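Local coordinates for C24 protein (Bizionia argentinensis JUB59, PDB 6OV6) that probably forms the receptor-binding tip of a bacteriophage long tail fiber, as a trimer that binds manganese ions, at residues A[78-83]-A[97-102]. Sequence-based numbering, arbitrary orientation.
Sequences LETSTS and ERYVTF
L78 pairs with Y99 and T80 with E97 as hydrogen-bonded pairs of two antiparallel strands, with E79 and R98 the non-hydrogen-bonded pair between them. The short strand axes run at 135° to each other, so the ladder is strongly twisted. It is the loop-proximal end of a beta hairpin, whose long connecting loop is partly unmodelled, in the mixed sheet of the N-terminal part of the fiber chain. Four backbone bonds hold it. L78 N gives to Y99 O at 2.8 Å, and E97 N to T80 O at the same length. Y99 N and T80 N return bonds to L78 O and E97 O.

On the face with L78, T80, E97 and Y99, the tyrosine ring leans across to the partner strand. Its CG sits between the backbone N and the carbonyl carbon (chi1 58°), which swings the ring over L78. L78 CB lies over one ring face, 4.2 Å from the Y99 centroid, as a CH-pi contact. T80 OG1 comes to the ring edge, in the ring plane, and shares a hydrogen bond of 3.2 Å with Y99 OH. On the CE1 side of the ring, L78 CD1 touches T101 CG2 at 3.6 Å. The T101 hydroxyl is bonded to V67 O of strand 62-70, which flanks strand 96-102.

On the other face, E79 and R98 touch through their aliphatic parts, CG to CG at 3.8 Å. Their charged ends are not in contact, and the R98 guanidinium instead makes a salt bridge with E62. At the strand end, S81 OG accepts from the backbone N of the poorly ordered S83 in an ST turn. There the extended E97 side chain reaches the loop, and its OE1 lies 3.4 Å from T82 CG2.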
ATOM      1  N   LEU A  78      30.544 -38.633  25.578  1.00 28.97           N
ATOM      2  CA  LEU A  78      31.131 -39.885  26.048  1.00 28.92           C
ATOM      3  C   LEU A  78      32.645 -39.774  26.059  1.00 32.00           C
ATOM      4  O   LEU A  78      33.226 -39.020  25.274  1.00 29.92           O
ATOM      5  CB  LEU A  78      30.726 -41.092  25.186  1.00 29.31           C
ATOM      6  CG  LEU A  78      29.276 -41.569  25.271  1.00 34.42           C
ATOM      7  CD1 LEU A  78      29.158 -42.915  24.602  1.00 34.34           C
ATOM      8  CD2 LEU A  78      28.800 -41.731  26.732  1.00 35.23           C
ATOM      9  N   GLU A  79      33.259 -40.494  26.995  1.00 27.58           N
ATOM     10  CA  GLU A  79      34.699 -40.587  27.133  1.00 27.71           C
ATOM     11  C   GLU A  79      35.029 -42.070  27.136  1.00 32.46           C
ATOM     12  O   GLU A  79      34.733 -42.783  28.108  1.00 29.82           O
ATOM     13  CB  GLU A  79      35.202 -39.892  28.401  1.00 29.46           C
ATOM     14  CG  GLU A  79      36.710 -39.783  28.394  1.00 30.81           C
ATOM     15  CD  GLU A  79      37.356 -38.999  29.515  1.00 40.97           C
ATOM     16  OE1 GLU A  79      36.734 -38.846  30.590  1.00 42.81           O
ATOM     17  OE2 GLU A  79      38.531 -38.606  29.341  1.00 36.86           O
ATOM     18  N   THR A  80      35.561 -42.533  26.000  1.00 30.56           N
ATOM     19  CA  THR A  80      35.857 -43.936  25.768  1.00 31.78           C
ATOM     20  C   THR A  80      37.291 -44.141  25.325  1.00 40.51           C
ATOM     21  O   THR A  80      37.960 -43.205  24.858  1.00 40.66           O
ATOM     22  CB  THR A  80      34.860 -44.570  24.781  1.00 41.34           C
ATOM     23  OG1 THR A  80      34.973 -43.910  23.521  1.00 42.99           O
ATOM     24  CG2 THR A  80      33.422 -44.521  25.282  1.00 41.02           C
ATOM     25  N   SER A  81      37.763 -45.372  25.490  1.00 37.19           N
ATOM     26  CA  SER A  81      39.118 -45.759  25.155  1.00 38.37           C
ATOM     27  C   SER A  81      39.352 -45.662  23.663  1.00 46.80           C
ATOM     28  O   SER A  81      38.472 -46.038  22.880  1.00 46.03           O
ATOM     29  CB  SER A  81      39.407 -47.173  25.654  1.00 40.77           C
ATOM     30  OG  SER A  81      40.700 -47.597  25.260  1.00 49.05           O
ATOM     31  N   THR A  82      40.552 -45.159  23.277  1.00 47.00           N
ATOM     32  CA  THR A  82      40.980 -45.038  21.875  1.00 48.78           C
ATOM     33  C   THR A  82      41.082 -46.425  21.224  1.00 57.82           C
ATOM     34  O   THR A  82      40.919 -46.540  20.006  1.00 58.86           O
ATOM     35  CB  THR A  82      42.251 -44.179  21.727  1.00 53.62           C
ATOM     36  OG1 THR A  82      43.238 -44.604  22.672  1.00 49.52           O
ATOM     37  CG2 THR A  82      41.967 -42.687  21.898  1.00 54.22           C
ATOM     38  N   SER A  83      41.321 -47.475  22.052  1.00 56.63           N
ATOM     39  CA  SER A  83      41.337 -48.879  21.640  1.00 57.86           C
ATOM     40  C   SER A  83      39.853 -49.296  21.607  1.00 63.73           C
ATOM     41  O   SER A  83      39.198 -49.382  22.659  1.00 62.96           O
ATOM     42  CB  SER A  83      42.129 -49.725  22.637  1.00 62.73           C
ATOM     43  OG  SER A  83      42.192 -51.085  22.239  1.00 76.10           O
ATOM     44  N   GLU A  97      39.206 -40.710  24.478  1.00 34.98           N
ATOM     45  CA  GLU A  97      38.776 -39.698  23.504  1.00 33.68           C
ATOM     46  C   GLU A  97      37.366 -39.258  23.895  1.00 34.83           C
ATOM     47  O   GLU A  97      36.603 -40.061  24.446  1.00 34.91           O
ATOM     48  CB  GLU A  97      38.816 -40.247  22.061  1.00 35.56           C
ATOM     49  CG  GLU A  97      38.004 -41.515  21.846  1.00 46.38           C
ATOM     50  CD  GLU A  97      38.082 -42.093  20.449  1.00 77.56           C
ATOM     51  OE1 GLU A  97      39.099 -42.751  20.130  1.00 75.84           O
ATOM     52  OE2 GLU A  97      37.094 -41.946  19.696  1.00 77.61           O
ATOM     53  N   ARG A  98      37.048 -37.982  23.669  1.00 28.32           N
ATOM     54  CA  ARG A  98      35.752 -37.410  23.994  1.00 28.67           C
ATOM     55  C   ARG A  98      35.008 -37.048  22.730  1.00 32.59           C
ATOM     56  O   ARG A  98      35.590 -36.504  21.805  1.00 31.74           O
ATOM     57  CB  ARG A  98      35.902 -36.207  24.943  1.00 28.68           C
ATOM     58  CG  ARG A  98      36.229 -36.664  26.365  1.00 31.62           C
ATOM     59  CD  ARG A  98      36.759 -35.567  27.258  1.00 32.23           C
ATOM     60  NE  ARG A  98      35.699 -34.637  27.642  1.00 35.07           N
ATOM     61  CZ  ARG A  98      35.598 -33.399  27.179  1.00 37.11           C
ATOM     62  NH1 ARG A  98      36.507 -32.923  26.337  1.00 32.57           N
ATOM     63  NH2 ARG A  98      34.606 -32.617  27.576  1.00 30.69           N
ATOM     64  N   TYR A  99      33.732 -37.391  22.676  1.00 28.98           N
ATOM     65  CA  TYR A  99      32.882 -37.144  21.512  1.00 28.80           C
ATOM     66  C   TYR A  99      31.460 -37.152  21.991  1.00 30.22           C
ATOM     67  O   TYR A  99      31.192 -37.464  23.154  1.00 29.64           O
ATOM     68  CB  TYR A  99      33.099 -38.236  20.400  1.00 30.71           C
ATOM     69  CG  TYR A  99      32.835 -39.649  20.880  1.00 32.94           C
ATOM     70  CD1 TYR A  99      31.603 -40.263  20.661  1.00 34.49           C
ATOM     71  CD2 TYR A  99      33.796 -40.352  21.608  1.00 35.19           C
ATOM     72  CE1 TYR A  99      31.338 -41.545  21.143  1.00 36.35           C
ATOM     73  CE2 TYR A  99      33.535 -41.629  22.109  1.00 36.69           C
ATOM     74  CZ  TYR A  99      32.311 -42.228  21.860  1.00 43.29           C
ATOM     75  OH  TYR A  99      32.051 -43.482  22.351  1.00 45.98           O
ATOM     76  N   VAL A 100      30.544 -36.778  21.116  1.00 26.68           N
ATOM     77  CA  VAL A 100      29.120 -36.765  21.434  1.00 25.64           C
ATOM     78  C   VAL A 100      28.449 -37.845  20.605  1.00 29.29           C
ATOM     79  O   VAL A 100      28.817 -38.045  19.446  1.00 29.38           O
ATOM     80  CB  VAL A 100      28.523 -35.351  21.198  1.00 27.59           C
ATOM     81  CG1 VAL A 100      26.998 -35.320  21.346  1.00 27.54           C
ATOM     82  CG2 VAL A 100      29.159 -34.360  22.164  1.00 26.54           C
ATOM     83  N   THR A 101      27.471 -38.541  21.212  1.00 27.98           N
ATOM     84  CA  THR A 101      26.664 -39.566  20.551  1.00 27.97           C
ATOM     85  C   THR A 101      25.264 -39.674  21.147  1.00 31.14           C
ATOM     86  O   THR A 101      24.998 -39.088  22.202  1.00 29.91           O
ATOM     87  CB  THR A 101      27.419 -40.914  20.410  1.00 33.88           C
ATOM     88  OG1 THR A 101      26.751 -41.680  19.408  1.00 31.70           O
ATOM     89  CG2 THR A 101      27.493 -41.705  21.703  1.00 30.99           C
ATOM     90  N   PHE A 102      24.375 -40.455  20.503  1.00 28.06           N
ATOM     91  CA  PHE A 102      23.062 -40.710  21.075  1.00 28.95           C
ATOM     92  C   PHE A 102      23.281 -41.578  22.301  1.00 32.27           C
ATOM     93  O   PHE A 102      24.034 -42.566  22.257  1.00 31.37           O
ATOM     94  CB  PHE A 102      22.135 -41.409  20.075  1.00 30.96           C
ATOM     95  CG  PHE A 102      21.746 -40.529  18.911  1.00 31.16           C
ATOM     96  CD1 PHE A 102      20.939 -39.412  19.102  1.00 32.20           C
ATOM     97  CD2 PHE A 102      22.183 -40.821  17.627  1.00 32.50           C
ATOM     98  CE1 PHE A 102      20.570 -38.598  18.020  1.00 32.72           C
ATOM     99  CE2 PHE A 102      21.803 -40.023  16.548  1.00 34.95           C
ATOM    100  CZ  PHE A 102      20.995 -38.916  16.752  1.00 31.69           C
TER